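Local coordinates for mitogen-activated protein kinase kinase kinase 15 (Homo sapiens, PDB 6V0M), which belongs to the MAP kinase kinase kinases that phosphorylate downstream kinases in stress signalling, its sterile alpha-motif domain probably mediating complex formation with related kinases, at residues Glu22-Glu26 against Glu27-Leu31; Gly50-Leu53 against Cys54-Trp57; Ser61-Arg64 against Arg65-Ala69. All coordinates share one frame; numbering follows the deposited sequence.

In the fold
In this compact five-helix sterile alpha-motif domain the three contacts come in series along the chain. Contact 1 closes helix 18-26 and crosses the loop to helix 31-37, while contacts 2 and 3 both belong to the long C-terminal helix 50-70, the first at its start and the second near its end. Contact 1 lies on the opposite side of the chain's centre from the other two, its own centre about 16 Å from that of contact 2 and about 22 Å from that of contact 3. Contacts 2 and 3 are about 17 Å apart between centres, yet they touch where Trp57 packs on Arg64. Helix 50-70 starts partly buried, and contact 3 lies further out, on the surface.

Contact 1 (Glu22-Glu26 against Glu27-Leu31)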
# COMPACT_ATOMS: atom_id res chain seq x y z
N GLU A 22 2.58 -10.19 4.47
CA GLU A 22 3.71 -10.46 5.39
C GLU A 22 4.95 -9.67 5.05
O GLU A 22 5.59 -9.07 5.93
CB GLU A 22 4.05 -11.95 5.45
CG GLU A 22 3.02 -12.74 6.22
CD GLU A 22 3.24 -14.24 6.15
OE1 GLU A 22 4.31 -14.66 5.66
OE2 GLU A 22 2.34 -15.00 6.62
N LYS A 23 5.27 -9.61 3.75
CA LYS A 23 6.38 -8.86 3.26
C LYS A 23 6.29 -7.37 3.60
O LYS A 23 7.28 -6.76 4.11
CB LYS A 23 6.53 -9.05 1.73
CG LYS A 23 7.25 -10.32 1.39
CD LYS A 23 7.13 -10.66 -0.10
CE LYS A 23 7.88 -9.70 -1.01
NZ LYS A 23 7.39 -9.88 -2.42
N ILE A 24 5.11 -6.77 3.34
CA ILE A 24 4.93 -5.37 3.67
C ILE A 24 5.01 -5.06 5.16
O ILE A 24 5.67 -4.09 5.62
CB ILE A 24 3.60 -4.88 3.04
CG1 ILE A 24 3.80 -4.96 1.52
CG2 ILE A 24 3.35 -3.47 3.46
CD1 ILE A 24 2.54 -4.67 0.71
N VAL A 25 4.36 -5.92 5.95
CA VAL A 25 4.40 -5.78 7.41
C VAL A 25 5.82 -5.94 7.94
O VAL A 25 6.26 -5.20 8.82
CB VAL A 25 3.41 -6.79 8.02
CG1 VAL A 25 3.71 -7.02 9.53
CG2 VAL A 25 1.96 -6.33 7.72
N GLU A 26 6.55 -6.92 7.42
CA GLU A 26 7.96 -7.15 7.89
C GLU A 26 8.86 -5.96 7.67
O GLU A 26 9.78 -5.78 8.41
CB GLU A 26 8.53 -8.36 7.22
CG GLU A 26 7.91 -9.64 7.76
CD GLU A 26 8.34 -10.86 6.99
OE1 GLU A 26 9.04 -10.70 5.97
OE2 GLU A 26 7.94 -11.98 7.38
N GLU A 27 8.56 -5.12 6.66
CA GLU A 27 9.29 -3.88 6.45
C GLU A 27 8.86 -2.73 7.32
O GLU A 27 9.52 -1.69 7.36
CB GLU A 27 9.20 -3.46 4.97
CG GLU A 27 9.84 -4.36 3.96
CD GLU A 27 11.32 -4.62 4.23
OE1 GLU A 27 12.08 -3.72 4.64
OE2 GLU A 27 11.72 -5.80 4.10
N GLY A 28 7.79 -2.91 8.12
CA GLY A 28 7.42 -1.89 9.07
C GLY A 28 6.73 -0.70 8.37
O GLY A 28 6.72 0.39 8.88
N TYR A 29 6.20 -0.95 7.18
CA TYR A 29 5.29 0.07 6.54
C TYR A 29 4.02 0.23 7.38
O TYR A 29 3.45 -0.71 7.85
CB TYR A 29 4.92 -0.29 5.12
CG TYR A 29 6.00 -0.15 4.08
CD1 TYR A 29 6.39 1.08 3.59
CD2 TYR A 29 6.62 -1.25 3.53
CE1 TYR A 29 7.30 1.22 2.60
CE2 TYR A 29 7.62 -1.12 2.59
CZ TYR A 29 7.96 0.14 2.12
OH TYR A 29 8.92 0.28 1.19
N THR A 30 3.58 1.48 7.52
CA THR A 30 2.27 1.80 8.10
C THR A 30 1.39 2.16 6.92
O THR A 30 1.86 2.45 5.80
CB THR A 30 2.37 2.99 9.06
OG1 THR A 30 2.78 4.15 8.33
CG2 THR A 30 3.36 2.80 10.17
N LEU A 31 0.09 2.20 7.21
CA LEU A 31 -0.87 2.63 6.21
C LEU A 31 -0.53 4.06 5.81
O LEU A 31 -0.55 4.40 4.62
CB LEU A 31 -2.30 2.51 6.75
CG LEU A 31 -3.45 2.82 5.80
CD1 LEU A 31 -3.32 2.12 4.50
CD2 LEU A 31 -4.75 2.42 6.49
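Helix 18-26 ends here in a Schellman motif: Gly28, the first residue to leave helical geometry, takes up a positive phi of 76° and donates its N to Val25 O at 2.8 Å, while Tyr29 N comes to 3.5 Å from Ile24 O. The Gly28 bond approaches from above the carbonyl plane of Val25, not along a lone pair. Glu27 N makes the last regular helical bond, to Lys23 O at 3.3 Å, and a further, weak one to Ile24 O, so one N-H serves two carbonyls of the last turn.

The apolar part of the contact is Ile24 against Tyr29. The CG2 branch of Ile24 touches Tyr29 CB at 3.9 Å and lies about as close to CD2 of the ring, the two side chains crossing at roughly a right angle. Ile24 O sits at the edge of the Tyr29 ring, in its plane, with CD2 as the near ring atom at 3.7 Å. With CG anti to the carbonyl carbon (chi1 -65°), Glu27 brings CG to 3.5 Å from Lys23 O, and the bend at chi2 then turns the carboxylate off it, so methylene carbon covers that carbonyl.

Lys23 sends NZ to the carbonyl of Leu46, and Tyr29 also packs on Leu46 and Ile38, so the loops flanking helix 40-45 border this corner. Ile24 leans on Leu11 of helix 4-13. The backbone N of Thr30, at the N-cap of helix 31-37, donates to the Asp33 carboxylate, and its side chain caps a backbone N of that helix; only four residues, 27-30, separate the two helices.

Contact 2 (Gly50-Leu53 against Cys54-Trp57); sequences GGLL and CRLW
Leu56 N donates to Leu52 O at 2.7 Å, the shortest of four successive i to i+4 bonds at the start of helix 50-70, and it comes in nearly along the C=O axis with an N-H...O angle of 164°. Cys54 N to Gly50 O and Trp57 N to Leu53 O belong to the same ladder. Arg55 N, bonded to Gly51 O at 3.0 Å, makes the straightest of the four at 171°.

Arg55 then turns back over the first turn. Its chain is bent at chi3 (-47°), which lays the guanidinium over the backbone of Gly51 and Leu52: one face has Gly51 O and Leu52 N on it, both offset toward the rim. NH2 reaches Leu52 CA at 3.5 Å and meets Leu52 CB at 3.8 Å, with the two side chains at about a right angle. The strongest polar partner of Arg55 is elsewhere, its NE donating to the carbonyl of Gln14. On the buried side Leu52 CG and Leu56 CD1 are a loose 4.5 Å apart; Leu56 packs on Trp10 and Leu11 of helix 4-13.

The chemistry is thus divided by side of the helix. Leucines go into the core of the domain, whereas the cation lies flat on peptide groups beside Gly51, which has no side chain, and ties the helix start to the chain just after helix 4-13.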
# COMPACT_ATOMS: atom_id res chain seq x y z
N GLY A 50 2.29 -7.61 -10.71
CA GLY A 50 1.72 -6.49 -11.49
C GLY A 50 0.30 -6.11 -11.11
O GLY A 50 -0.04 -4.92 -11.01
N GLY A 51 -0.57 -7.11 -10.96
CA GLY A 51 -1.99 -6.90 -10.65
C GLY A 51 -2.17 -6.13 -9.36
O GLY A 51 -2.84 -5.09 -9.28
N LEU A 52 -1.55 -6.63 -8.29
CA LEU A 52 -1.65 -5.96 -7.01
C LEU A 52 -0.99 -4.59 -7.06
O LEU A 52 -1.52 -3.64 -6.50
CB LEU A 52 -1.02 -6.78 -5.87
CG LEU A 52 -0.96 -6.09 -4.52
CD1 LEU A 52 -2.39 -5.96 -4.04
CD2 LEU A 52 -0.12 -6.97 -3.59
N LEU A 53 0.17 -4.50 -7.73
CA LEU A 53 0.88 -3.26 -7.79
C LEU A 53 0.01 -2.22 -8.50
O LEU A 53 -0.12 -1.10 -8.06
CB LEU A 53 2.18 -3.44 -8.52
CG LEU A 53 3.13 -2.26 -8.35
CD1 LEU A 53 4.58 -2.85 -8.40
CD2 LEU A 53 2.89 -1.15 -9.32
N CYS A 54 -0.66 -2.67 -9.55
CA CYS A 54 -1.54 -1.76 -10.36
C CYS A 54 -2.69 -1.23 -9.51
O CYS A 54 -2.86 -0.02 -9.39
CB CYS A 54 -2.00 -2.52 -11.52
SG CYS A 54 -3.18 -1.64 -12.52
N ARG A 55 -3.36 -2.16 -8.83
CA ARG A 55 -4.47 -1.87 -7.93
C ARG A 55 -4.11 -1.00 -6.78
O ARG A 55 -4.81 -0.02 -6.43
CB ARG A 55 -5.03 -3.21 -7.34
CG ARG A 55 -5.89 -3.86 -8.38
CD ARG A 55 -6.70 -5.06 -7.93
NE ARG A 55 -5.91 -5.95 -7.18
CZ ARG A 55 -5.33 -7.05 -7.61
NH1 ARG A 55 -5.36 -7.49 -8.88
NH2 ARG A 55 -4.62 -7.70 -6.75
N LEU A 56 -3.01 -1.38 -6.11
CA LEU A 56 -2.57 -0.66 -4.96
C LEU A 56 -2.15 0.79 -5.31
O LEU A 56 -2.57 1.76 -4.64
CB LEU A 56 -1.44 -1.47 -4.32
CG LEU A 56 -1.14 -1.08 -2.90
CD1 LEU A 56 -0.52 -2.29 -2.20
CD2 LEU A 56 -0.24 0.12 -2.99
N TRP A 57 -1.36 0.92 -6.37
CA TRP A 57 -0.92 2.23 -6.76
C TRP A 57 -2.09 3.10 -7.25
O TRP A 57 -2.09 4.32 -7.05
CB TRP A 57 0.14 2.13 -7.86
CG TRP A 57 0.72 3.40 -8.19
CD1 TRP A 57 0.59 4.10 -9.36
CD2 TRP A 57 1.55 4.20 -7.33
NE1 TRP A 57 1.25 5.28 -9.26
CE2 TRP A 57 1.88 5.35 -8.04
CE3 TRP A 57 2.03 4.03 -6.05
CZ2 TRP A 57 2.68 6.36 -7.48
CZ3 TRP A 57 2.90 5.02 -5.53
CH2 TRP A 57 3.19 6.14 -6.23

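Contact 3 (Ser61-Arg64 against Arg65-Ala69)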
# COMPACT_ATOMS: atom_id res chain seq x y z
N SER A 61 -2.79 6.63 -5.61
CA SER A 61 -2.79 7.79 -6.47
C SER A 61 -4.11 8.58 -6.38
O SER A 61 -4.08 9.82 -6.36
CB SER A 61 -2.53 7.41 -7.93
OG SER A 61 -1.31 6.74 -8.01
N GLN A 62 -5.24 7.88 -6.34
CA GLN A 62 -6.55 8.54 -6.17
C GLN A 62 -6.68 9.26 -4.83
O GLN A 62 -7.24 10.39 -4.76
CB GLN A 62 -7.68 7.52 -6.25
CG GLN A 62 -7.83 6.87 -7.61
CD GLN A 62 -8.95 5.85 -7.59
OE1 GLN A 62 -10.09 6.17 -7.21
NE2 GLN A 62 -8.64 4.63 -8.02
N TYR A 63 -6.14 8.65 -3.76
CA TYR A 63 -6.11 9.27 -2.45
C TYR A 63 -5.29 10.55 -2.52
O TYR A 63 -5.77 11.60 -2.07
CB TYR A 63 -5.55 8.33 -1.35
CG TYR A 63 -5.38 9.04 -0.06
CD1 TYR A 63 -6.51 9.45 0.72
CD2 TYR A 63 -4.13 9.44 0.35
CE1 TYR A 63 -6.33 10.15 1.87
CE2 TYR A 63 -3.92 10.09 1.54
CZ TYR A 63 -5.04 10.46 2.29
OH TYR A 63 -4.92 11.14 3.49
N ARG A 64 -4.11 10.46 -3.13
CA ARG A 64 -3.21 11.62 -3.19
C ARG A 64 -3.76 12.76 -4.05
O ARG A 64 -3.64 13.97 -3.72
CB ARG A 64 -1.80 11.24 -3.66
CG ARG A 64 -1.12 10.22 -2.71
CD ARG A 64 0.26 9.92 -3.19
NE ARG A 64 0.89 8.93 -2.30
CZ ARG A 64 2.09 8.39 -2.47
NH1 ARG A 64 2.84 8.67 -3.51
NH2 ARG A 64 2.53 7.48 -1.58
N ARG A 65 -4.39 12.37 -5.16
CA ARG A 65 -5.05 13.38 -6.04
C ARG A 65 -6.19 14.09 -5.34
O ARG A 65 -6.35 15.31 -5.49
CB ARG A 65 -5.50 12.77 -7.35
CG ARG A 65 -4.32 12.52 -8.31
CD ARG A 65 -4.72 12.20 -9.76
NE ARG A 65 -4.58 10.76 -9.96
CZ ARG A 65 -5.57 9.86 -9.90
NH1 ARG A 65 -6.85 10.25 -9.77
NH2 ARG A 65 -5.28 8.57 -10.07
N ALA A 66 -7.00 13.34 -4.60
CA ALA A 66 -8.11 13.90 -3.86
C ALA A 66 -7.63 14.85 -2.78
O ALA A 66 -8.23 15.95 -2.61
CB ALA A 66 -8.95 12.80 -3.23
N GLN A 67 -6.61 14.42 -2.00
CA GLN A 67 -6.01 15.32 -1.02
C GLN A 67 -5.48 16.60 -1.63
O GLN A 67 -5.79 17.70 -1.18
CB GLN A 67 -4.92 14.59 -0.24
CG GLN A 67 -4.21 15.44 0.77
CD GLN A 67 -3.14 14.66 1.48
OE1 GLN A 67 -3.30 14.37 2.65
NE2 GLN A 67 -2.08 14.26 0.77
N GLU A 68 -4.73 16.50 -2.72
CA GLU A 68 -4.12 17.66 -3.35
C GLU A 68 -5.20 18.50 -3.99
O GLU A 68 -5.14 19.76 -3.94
CB GLU A 68 -3.07 17.24 -4.42
CG GLU A 68 -2.35 18.42 -5.09
CD GLU A 68 -1.81 18.13 -6.50
OE1 GLU A 68 -2.04 17.03 -7.08
OE2 GLU A 68 -1.15 19.05 -7.04
N ALA A 69 -6.19 17.85 -4.60
CA ALA A 69 -7.32 18.55 -5.25
C ALA A 69 -8.13 19.33 -4.23
O ALA A 69 -8.70 20.41 -4.56
CB ALA A 69 -8.23 17.55 -5.98
O HOH W 1 -1.69 14.70 -1.88
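The guanidinium of Arg65 lies with one face over the preceding turn, where Ser61 O and Gln62 CA each sit 3.7 Å from its plane, both offset toward the rim. Its plane and the side-chain amide of Gln62 are only 14° apart, although the two chains run at a slant to each other and what meets NH2 is not the amide but Gln62 CG, at 3.9 Å. Tyr63 and Gln67 make the other flat pair. There the ring and amide planes are inclined by 55°, and Gln67 OE1 comes obliquely to within 3.7 Å of Tyr63 OH.

Chi1 of Arg65 (-75°) sets CG 3.3 Å from Ser61 O; the bend further out, at chi3, then folds the guanidinium back, and NH2 reaches Ser61 CB. The same carbonyl accepts the backbone N of Arg65 at 2.8 Å, and the helical pattern goes on with Ala66 N to Gln62 O, Gln67 N to Tyr63 O and Glu68 N to Arg64 O. Arg64 O has a second donor as well: a water whose oxygen lies 2.8 Å from Arg64 O donates to it and accepts from Gln67 NE2, joining that side chain to the backbone one turn back.

Arg64 behaves quite differently from Arg65. Extended from CG to NE, it carries its guanidinium away from this turn to the carbonyls of Leu35 and Ile38, at the end of helix 31-37. Tyr63 separately packs on Leu35 and Asn36 of that helix. Two adjacent arginines therefore do separate work: Arg64 satisfies peptide carbonyls at a helix end and joins helix 50-70 to helix 31-37, while Arg65 lies along its own helix, its aliphatic part and one flat face resting on backbone.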